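Local coordinates for protein aminotransferase, class III (Deinococcus radiodurans, PDB 3I4J) that probably acts as a pyridoxal phosphate-dependent transaminase of the class-III aminotransferase family, at residues C[91-96]-C[271-276]; C[231-236]-C[256-261]; C[177-182]-C[215-220]. The protein carries 1 engineered substitution. All blocks are in the same frame, centred on the assembly; numbering follows the deposited sequence.

Contact 1: residues C[91-96]-C[271-276]; sequences RFWAVS and AGLLAA
The ring of Phe92 lies beside the opposing strand, obliquely to Leu273 O, Gly272 CA and Leu274 CD2, while one of its faces carries Ala94 N about 4.1 Å above its centre. The indole of Trp93 presents an edge instead, its CD1 lying 4.0 Å from Leu273 CG. These rings belong to an antiparallel pair, strand 91-95 against strand 271-275, at one margin of the mixed sheet of the large domain. Strand 271-275 runs against both of its neighbours, as the reversed strand does in the fold type I aminotransferase sheet.

Side chains alternate between the two faces. On one, Phe92 CB meets Leu274 CD2 at 3.7 Å, and Tyr77, its ring nearly perpendicular to that of Phe92, and Leu81, both of helix 72-84, pack against the ring. CG of Phe92 stands opposite the backbone N (chi1 -179°), which carries the ring along toward Gly272. A CB on Gly272 would run into both Phe92 CE1 and Trp93 O, and the backbone conformation there itself also excludes a side chain. On the other face Leu273 CD1 rests 3.6 Å from Trp93 CB, against helix 98-115, where Ser104 takes the indole NE1; Phe290 meets Trp93 edge-to-face. Arg91 leads out of the contact, its NH1 bonding Val4 O of the second subunit.

Six backbone bonds join the strands through the hydrogen-bonded pairs Arg91-Ala275, Trp93-Leu273 and Val95-Ala271. Trp93 N approaches Leu273 O in the carbonyl plane at 2.9 Å in an almost straight bond (171°). At the Ala271 end the bonds are less regular: Val95 N still reaches Ala271 O at 2.9 Å, yet stands 45° out of the carbonyl plane, and Val95 CG2 lies 3.9 Å from Ala271 CB.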
loop_
_atom_site.group_PDB
_atom_site.type_symbol
_atom_site.label_atom_id
_atom_site.label_comp_id
_atom_site.label_asym_id
_atom_site.label_seq_id
_atom_site.Cartn_x
_atom_site.Cartn_y
_atom_site.Cartn_z
ATOM N N ARG C 91 15.102 13.839 5.355
ATOM C CA ARG C 91 14.775 12.554 5.969
ATOM C C ARG C 91 13.706 11.818 5.175
ATOM O O ARG C 91 12.655 12.375 4.877
ATOM C CB ARG C 91 14.288 12.779 7.395
ATOM C CG ARG C 91 15.356 13.335 8.324
ATOM C CD ARG C 91 16.296 12.235 8.808
ATOM N NE ARG C 91 17.293 12.751 9.739
ATOM C CZ ARG C 91 17.917 12.013 10.653
ATOM N NH1 ARG C 91 17.646 10.717 10.771
ATOM N NH2 ARG C 91 18.815 12.572 11.448
ATOM N N PHE C 92 13.985 10.553 4.870
ATOM C CA PHE C 92 13.103 9.708 4.077
ATOM C C PHE C 92 12.151 8.841 4.898
ATOM O O PHE C 92 12.574 8.008 5.702
ATOM C CB PHE C 92 13.954 8.814 3.163
ATOM C CG PHE C 92 13.150 7.902 2.271
ATOM C CD1 PHE C 92 12.188 8.420 1.402
ATOM C CD2 PHE C 92 13.362 6.526 2.293
ATOM C CE1 PHE C 92 11.452 7.578 0.572
ATOM C CE2 PHE C 92 12.631 5.678 1.463
ATOM C CZ PHE C 92 11.673 6.206 0.602
ATOM N N TRP C 93 10.860 9.052 4.676
ATOM C CA TRP C 93 9.803 8.298 5.334
ATOM C C TRP C 93 9.258 7.369 4.249
ATOM O O TRP C 93 8.553 7.809 3.338
ATOM C CB TRP C 93 8.715 9.251 5.832
ATOM C CG TRP C 93 7.468 8.564 6.320
ATOM C CD1 TRP C 93 6.222 8.628 5.760
ATOM C CD2 TRP C 93 7.347 7.725 7.473
ATOM N NE1 TRP C 93 5.331 7.884 6.496
ATOM C CE2 TRP C 93 5.995 7.318 7.553
ATOM C CE3 TRP C 93 8.251 7.280 8.451
ATOM C CZ2 TRP C 93 5.522 6.485 8.575
ATOM C CZ3 TRP C 93 7.780 6.451 9.469
ATOM C CH2 TRP C 93 6.425 6.063 9.521
ATOM N N ALA C 94 9.602 6.089 4.346
ATOM C CA ALA C 94 9.191 5.111 3.350
ATOM C C ALA C 94 7.835 4.482 3.635
ATOM O O ALA C 94 7.528 4.141 4.774
ATOM C CB ALA C 94 10.255 4.007 3.239
ATOM N N VAL C 95 7.030 4.350 2.586
ATOM C CA VAL C 95 5.723 3.710 2.682
ATOM C C VAL C 95 5.515 2.858 1.427
ATOM O O VAL C 95 6.424 2.734 0.596
ATOM C CB VAL C 95 4.566 4.735 2.850
ATOM C CG1 VAL C 95 4.665 5.400 4.215
ATOM C CG2 VAL C 95 4.596 5.771 1.736
ATOM N N SER C 96 4.330 2.270 1.279
ATOM C CA SER C 96 4.067 1.395 0.141
ATOM C C SER C 96 3.366 2.026 -1.058
ATOM O O SER C 96 3.486 1.524 -2.174
ATOM C CB SER C 96 3.256 0.178 0.597
ATOM O OG SER C 96 3.932 -0.535 1.616
ATOM N N ALA C 271 6.917 3.986 -2.030
ATOM C CA ALA C 271 6.605 5.410 -2.100
ATOM C C ALA C 271 7.166 6.019 -0.823
ATOM O O ALA C 271 7.759 5.319 -0.001
ATOM C CB ALA C 271 5.092 5.620 -2.160
ATOM N N GLY C 272 6.977 7.317 -0.641
ATOM C CA GLY C 272 7.489 7.932 0.565
ATOM C C GLY C 272 7.606 9.427 0.431
ATOM O O GLY C 272 7.139 10.009 -0.544
ATOM N N LEU C 273 8.216 10.051 1.427
ATOM C CA LEU C 273 8.408 11.489 1.397
ATOM C C LEU C 273 9.777 11.830 1.955
ATOM O O LEU C 273 10.386 11.038 2.679
ATOM C CB LEU C 273 7.309 12.202 2.199
ATOM C CG LEU C 273 7.107 11.899 3.685
ATOM C CD1 LEU C 273 8.194 12.580 4.511
ATOM C CD2 LEU C 273 5.739 12.404 4.120
ATOM N N LEU C 274 10.272 13.000 1.571
ATOM C CA LEU C 274 11.558 13.491 2.052
ATOM C C LEU C 274 11.211 14.780 2.768
ATOM O O LEU C 274 10.604 15.675 2.176
ATOM C CB LEU C 274 12.514 13.769 0.887
ATOM C CG LEU C 274 13.164 12.550 0.223
ATOM C CD1 LEU C 274 13.839 12.974 -1.081
ATOM C CD2 LEU C 274 14.177 11.921 1.184
ATOM N N ALA C 275 11.562 14.857 4.048
ATOM C CA ALA C 275 11.267 16.035 4.854
ATOM C C ALA C 275 12.524 16.795 5.248
ATOM O O ALA C 275 13.560 16.199 5.541
ATOM C CB ALA C 275 10.496 15.627 6.102
ATOM N N ALA C 276 12.423 18.120 5.259
ATOM C CA ALA C 276 13.549 18.965 5.632
ATOM C C ALA C 276 13.933 18.643 7.077
ATOM O O ALA C 276 13.068 18.340 7.896
ATOM C CB ALA C 276 13.153 20.432 5.508
#

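Contact 2: residues C[231-236]-C[256-261]; sequences DEVMSG and IAVLGK
At the C-terminal ends of two neighbouring parallel strands, 227-231 and 256-259, the chain peels away from the central sheet; in fold type I enzymes this margin holds pyridoxal phosphate. As in such relatives, Lys261 probably corresponds to the Schiff-base lysine and Asp231 to the aspartate facing the pyridine nitrogen. A sulfate about 5 Å from the Lys261 side chain, probably from the crystallisation liquor, is consistent with an anion-binding pocket. Asp231 and Val258 make the last parallel bridge, and Glu232 N then donates to Val258 O at 2.9 Å, in the carbonyl plane but bent at the hydrogen (133°).

Val233 N is directed back to Asp231 OD1 at 3.1 Å, meeting the oxygen nearly along its C-O bond, an Asx turn. The carboxylate of Glu232 folds away from the facing strand, where Ser235 OG donates to OE1 from above the carboxylate plane at 2.8 Å; Ala245 N and Leu246 N bind OE1 and OE2. A water links the separating backbones, donating to Glu232 O and accepting from Gly260 N at 3.1 Å.

Val233 fills the angle between them. Its CG2 meets Val258 CG1 obliquely at 3.7 Å, while CG1, anti to the backbone N (chi1 175°), reaches over Gly260 CA at 4.0 Å; a CB on Gly260 would collide with it. The Met234 chain runs alongside that of Lys261, methyl CE 3.8 Å from NZ. Lys261 NZ is hydrogen-bonded to Ala38 O, and Lys261 O to Tyr296 OH of the second subunit.

A single direct hydrogen bond joins the segments; the Asx bond, Gly236 N to Glu232 O and the Glu232 side chain shape the turn. Two N-H donors and one hydroxyl probably help to stabilise the negative charge of the buried Glu232 carboxylate.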
loop_
_atom_site.group_PDB
_atom_site.type_symbol
_atom_site.label_atom_id
_atom_site.label_comp_id
_atom_site.label_asym_id
_atom_site.label_seq_id
_atom_site.Cartn_x
_atom_site.Cartn_y
_atom_site.Cartn_z
ATOM N N ASP C 231 4.084 17.609 -4.443
ATOM C CA ASP C 231 3.556 16.285 -4.753
ATOM C C ASP C 231 4.221 15.846 -6.049
ATOM O O ASP C 231 3.796 16.231 -7.145
ATOM C CB ASP C 231 2.034 16.341 -4.927
ATOM C CG ASP C 231 1.433 14.978 -5.240
ATOM O OD1 ASP C 231 2.195 14.060 -5.587
ATOM O OD2 ASP C 231 0.197 14.832 -5.156
ATOM N N GLU C 232 5.283 15.055 -5.913
ATOM C CA GLU C 232 6.044 14.565 -7.057
ATOM C C GLU C 232 5.774 13.087 -7.314
ATOM O O GLU C 232 6.580 12.410 -7.952
ATOM C CB GLU C 232 7.542 14.771 -6.815
ATOM C CG GLU C 232 7.944 16.232 -6.633
ATOM C CD GLU C 232 8.650 16.820 -7.846
ATOM O OE1 GLU C 232 8.691 16.162 -8.910
ATOM O OE2 GLU C 232 9.167 17.954 -7.734
ATOM N N VAL C 233 4.639 12.588 -6.831
ATOM C CA VAL C 233 4.328 11.174 -7.022
ATOM C C VAL C 233 4.398 10.778 -8.494
ATOM O O VAL C 233 4.835 9.679 -8.826
ATOM C CB VAL C 233 2.937 10.818 -6.442
ATOM C CG1 VAL C 233 2.585 9.375 -6.769
ATOM C CG2 VAL C 233 2.949 11.013 -4.928
ATOM N N MET C 234 3.983 11.673 -9.382
ATOM C CA MET C 234 4.025 11.365 -10.805
ATOM C C MET C 234 5.143 12.080 -11.557
ATOM O O MET C 234 5.719 11.525 -12.493
ATOM C CB MET C 234 2.691 11.715 -11.459
ATOM C CG MET C 234 2.625 11.342 -12.924
ATOM S SD MET C 234 1.018 11.718 -13.651
ATOM C CE MET C 234 -0.066 10.814 -12.482
ATOM N N SER C 235 5.455 13.300 -11.132
ATOM C CA SER C 235 6.468 14.120 -11.793
ATOM C C SER C 235 7.908 13.918 -11.352
ATOM O O SER C 235 8.828 14.448 -11.986
ATOM C CB SER C 235 6.125 15.598 -11.606
ATOM O OG SER C 235 6.225 15.955 -10.233
ATOM N N GLY C 236 8.112 13.169 -10.273
ATOM C CA GLY C 236 9.458 12.970 -9.769
ATOM C C GLY C 236 10.299 11.866 -10.382
ATOM O O GLY C 236 9.889 11.177 -11.318
ATOM N N ILE C 256 8.694 19.512 2.091
ATOM C CA ILE C 256 8.370 18.085 2.038
ATOM C C ILE C 256 8.148 17.698 0.575
ATOM O O ILE C 256 7.376 18.349 -0.123
ATOM C CB ILE C 256 7.070 17.740 2.798
ATOM C CG1 ILE C 256 7.228 18.021 4.291
ATOM C CG2 ILE C 256 6.733 16.261 2.587
ATOM C CD1 ILE C 256 5.925 17.871 5.080
ATOM N N ALA C 257 8.843 16.660 0.113
ATOM C CA ALA C 257 8.681 16.178 -1.255
ATOM C C ALA C 257 8.040 14.795 -1.173
ATOM O O ALA C 257 8.559 13.910 -0.489
ATOM C CB ALA C 257 10.032 16.090 -1.959
ATOM N N VAL C 258 6.908 14.622 -1.848
ATOM C CA VAL C 258 6.198 13.342 -1.843
ATOM C C VAL C 258 6.547 12.540 -3.090
ATOM O O VAL C 258 6.416 13.034 -4.212
ATOM C CB VAL C 258 4.673 13.558 -1.796
ATOM C CG1 VAL C 258 3.960 12.217 -1.560
ATOM C CG2 VAL C 258 4.329 14.546 -0.695
ATOM N N LEU C 259 6.974 11.293 -2.886
ATOM C CA LEU C 259 7.381 10.416 -3.976
ATOM C C LEU C 259 6.535 9.147 -4.045
ATOM O O LEU C 259 5.953 8.723 -3.050
ATOM C CB LEU C 259 8.852 10.034 -3.802
ATOM C CG LEU C 259 9.797 11.219 -3.583
ATOM C CD1 LEU C 259 11.190 10.724 -3.194
ATOM C CD2 LEU C 259 9.840 12.049 -4.852
ATOM N N GLY C 260 6.479 8.547 -5.231
ATOM C CA GLY C 260 5.707 7.330 -5.414
ATOM C C GLY C 260 5.836 6.791 -6.826
ATOM O O GLY C 260 6.687 7.248 -7.588
ATOM N N LYS C 261 4.991 5.825 -7.177
ATOM C CA LYS C 261 4.992 5.222 -8.510
ATOM C C LYS C 261 6.366 4.915 -9.098
ATOM O O LYS C 261 6.832 3.774 -9.058
ATOM C CB LYS C 261 4.223 6.108 -9.500
ATOM C CG LYS C 261 2.727 6.140 -9.268
ATOM C CD LYS C 261 2.001 6.795 -10.433
ATOM C CE LYS C 261 0.496 6.744 -10.230
ATOM N NZ LYS C 261 -0.250 7.193 -11.435
HETATM O O HOH W 1 8.118 10.023 -7.446
#

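Contact 3: residues C[177-182]-C[215-220]; sequences EGLRAL and ERVRDI
Charged groups join the helices on one side: Glu177, Arg180 and Arg216 form a salt-bridge network centred on the Glu177 carboxylate. Arg180 NE donates to the syn lone pair of Glu177 OE2 at 2.8 Å in a nearly straight bond, and that oxygen lies in the guanidinium plane; Arg180 NH2, less surely placed, reaches OE1. Across the contact Arg216 NH1 also meets Glu177 OE1, at 3.0 Å, in a weak, bent bond; the Glu177 carboxylate and the Arg216 guanidinium are turned 61° against each other. Replacing Arg180 by an alanine would probably cost Glu177 OE2 its ion-pair partner, leaving the weak bond from Arg216 to hold the carboxylate, and deprive Glu223 of its salt bridge to Arg180 NH1.

The apolar part lies next to the charges. Leu179, its CG opposite the backbone N (chi1 178°), sends CD2 to Val217 CG1 at 3.9 Å, and its CG passes Ile220 CG2 at 3.9 Å, the two side chains running antiparallel.

The axes of segments 178-182 and 215-220 approach to 10.0 Å, their directions 28° apart. Each helix belongs to a successive beta-alpha-beta crossover of the parallel part of the sheet, and Leu179 and Val217 both press on Phe194 of strand 191-196, with Leu179 also on Ile125 of strand 123-127.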
loop_
_atom_site.group_PDB
_atom_site.type_symbol
_atom_site.label_atom_id
_atom_site.label_comp_id
_atom_site.label_asym_id
_atom_site.label_seq_id
_atom_site.Cartn_x
_atom_site.Cartn_y
_atom_site.Cartn_z
ATOM N N GLU C 177 1.360 35.006 -7.268
ATOM C CA GLU C 177 0.882 35.951 -6.264
ATOM C C GLU C 177 -0.542 35.624 -5.825
ATOM O O GLU C 177 -1.017 36.117 -4.805
ATOM C CB GLU C 177 0.970 37.386 -6.798
ATOM C CG GLU C 177 2.363 37.976 -6.646
ATOM C CD GLU C 177 2.719 38.248 -5.193
ATOM O OE1 GLU C 177 3.908 38.128 -4.834
ATOM O OE2 GLU C 177 1.810 38.596 -4.411
ATOM N N GLY C 178 -1.221 34.783 -6.595
ATOM C CA GLY C 178 -2.564 34.393 -6.220
ATOM C C GLY C 178 -2.527 33.690 -4.872
ATOM O O GLY C 178 -3.516 33.690 -4.136
ATOM N N LEU C 179 -1.380 33.097 -4.540
ATOM C CA LEU C 179 -1.233 32.393 -3.271
ATOM C C LEU C 179 -1.241 33.384 -2.114
ATOM O O LEU C 179 -1.813 33.110 -1.055
ATOM C CB LEU C 179 0.062 31.565 -3.253
ATOM C CG LEU C 179 0.369 30.802 -1.954
ATOM C CD1 LEU C 179 -0.792 29.880 -1.597
ATOM C CD2 LEU C 179 1.656 30.000 -2.119
ATOM N N ARG C 180 -0.604 34.537 -2.305
ATOM C CA ARG C 180 -0.594 35.539 -1.250
ATOM C C ARG C 180 -2.028 36.019 -1.030
ATOM O O ARG C 180 -2.471 36.164 0.106
ATOM C CB ARG C 180 0.288 36.738 -1.618
ATOM C CG ARG C 180 0.447 37.725 -0.458
ATOM C CD ARG C 180 1.040 39.053 -0.918
ATOM N NE ARG C 180 2.297 38.872 -1.636
ATOM C CZ ARG C 180 3.490 38.755 -1.059
ATOM N NH1 ARG C 180 3.610 38.802 0.261
ATOM N NH2 ARG C 180 4.567 38.585 -1.812
ATOM N N ALA C 181 -2.750 36.243 -2.126
ATOM C CA ALA C 181 -4.132 36.707 -2.057
ATOM C C ALA C 181 -5.013 35.731 -1.276
ATOM O O ALA C 181 -5.840 36.144 -0.461
ATOM C CB ALA C 181 -4.691 36.905 -3.471
ATOM N N LEU C 182 -4.839 34.439 -1.533
ATOM C CA LEU C 182 -5.625 33.424 -0.836
ATOM C C LEU C 182 -5.259 33.400 0.645
ATOM O O LEU C 182 -6.125 33.300 1.515
ATOM C CB LEU C 182 -5.380 32.041 -1.454
ATOM C CG LEU C 182 -6.094 30.877 -0.754
ATOM C CD1 LEU C 182 -7.576 31.176 -0.652
ATOM C CD2 LEU C 182 -5.862 29.581 -1.530
ATOM N N GLU C 215 9.322 29.825 -7.759
ATOM C CA GLU C 215 10.292 30.637 -7.035
ATOM C C GLU C 215 9.481 31.566 -6.130
ATOM O O GLU C 215 9.804 31.744 -4.952
ATOM C CB GLU C 215 11.149 31.467 -8.001
ATOM C CG GLU C 215 12.138 30.653 -8.836
ATOM C CD GLU C 215 11.548 30.103 -10.125
ATOM O OE1 GLU C 215 10.309 30.100 -10.288
ATOM O OE2 GLU C 215 12.336 29.658 -10.980
ATOM N N ARG C 216 8.418 32.146 -6.688
ATOM C CA ARG C 216 7.553 33.047 -5.933
ATOM C C ARG C 216 6.750 32.280 -4.882
ATOM O O ARG C 216 6.575 32.760 -3.763
ATOM C CB ARG C 216 6.620 33.814 -6.882
ATOM C CG ARG C 216 5.649 34.786 -6.189
ATOM C CD ARG C 216 6.372 35.799 -5.300
ATOM N NE ARG C 216 7.389 36.538 -6.039
ATOM C CZ ARG C 216 7.133 37.527 -6.895
ATOM N NH1 ARG C 216 5.882 37.916 -7.120
ATOM N NH2 ARG C 216 8.131 38.113 -7.546
ATOM N N VAL C 217 6.269 31.087 -5.229
ATOM C CA VAL C 217 5.527 30.273 -4.264
ATOM C C VAL C 217 6.415 29.962 -3.053
ATOM O O VAL C 217 5.983 30.082 -1.909
ATOM C CB VAL C 217 5.057 28.931 -4.891
ATOM C CG1 VAL C 217 4.592 27.968 -3.792
ATOM C CG2 VAL C 217 3.919 29.187 -5.865
ATOM N N ARG C 218 7.655 29.558 -3.315
ATOM C CA ARG C 218 8.603 29.234 -2.247
ATOM C C ARG C 218 8.759 30.423 -1.295
ATOM O O ARG C 218 8.707 30.268 -0.073
ATOM C CB ARG C 218 9.963 28.868 -2.852
ATOM C CG ARG C 218 11.103 28.677 -1.847
ATOM C CD ARG C 218 10.944 27.412 -1.017
ATOM N NE ARG C 218 10.095 27.600 0.153
ATOM C CZ ARG C 218 9.764 26.627 0.998
ATOM N NH1 ARG C 218 10.209 25.392 0.795
ATOM N NH2 ARG C 218 8.999 26.888 2.048
ATOM N N ASP C 219 8.942 31.606 -1.870
ATOM C CA ASP C 219 9.111 32.825 -1.088
ATOM C C ASP C 219 7.860 33.188 -0.298
ATOM O O ASP C 219 7.944 33.542 0.876
ATOM C CB ASP C 219 9.515 33.989 -1.999
ATOM C CG ASP C 219 10.919 33.835 -2.555
ATOM O OD1 ASP C 219 11.704 33.040 -1.995
ATOM O OD2 ASP C 219 11.249 34.521 -3.548
ATOM N N ILE C 220 6.695 33.106 -0.933
ATOM C CA ILE C 220 5.452 33.413 -0.239
ATOM C C ILE C 220 5.262 32.456 0.943
ATOM O O ILE C 220 4.820 32.863 2.020
ATOM C CB ILE C 220 4.237 33.301 -1.197
ATOM C CG1 ILE C 220 4.298 34.417 -2.237
ATOM C CG2 ILE C 220 2.933 33.382 -0.416
ATOM C CD1 ILE C 220 4.239 35.791 -1.637
#

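Overall arrangement
Contacts 1 and 2 belong to one sheet and touch directly: strands 256-259 and 271-275 are neighbours in it, with Gly272 O facing Leu259 N and Leu274 N facing Ala257 O. Contact 1 is buried core, knit by regular backbone bonds between apolar faces, and it borders the second subunit. Contact 2, about 10 Å away between centres, is partly buried and lies where strands end, so side-chain bonds and a water take over from regular pairing. Contact 3 shares none of these elements. Its centre is about 25 Å from that of contact 1, in the outer helical layer, where ion pairs flank a small apolar seam and no second subunit reaches.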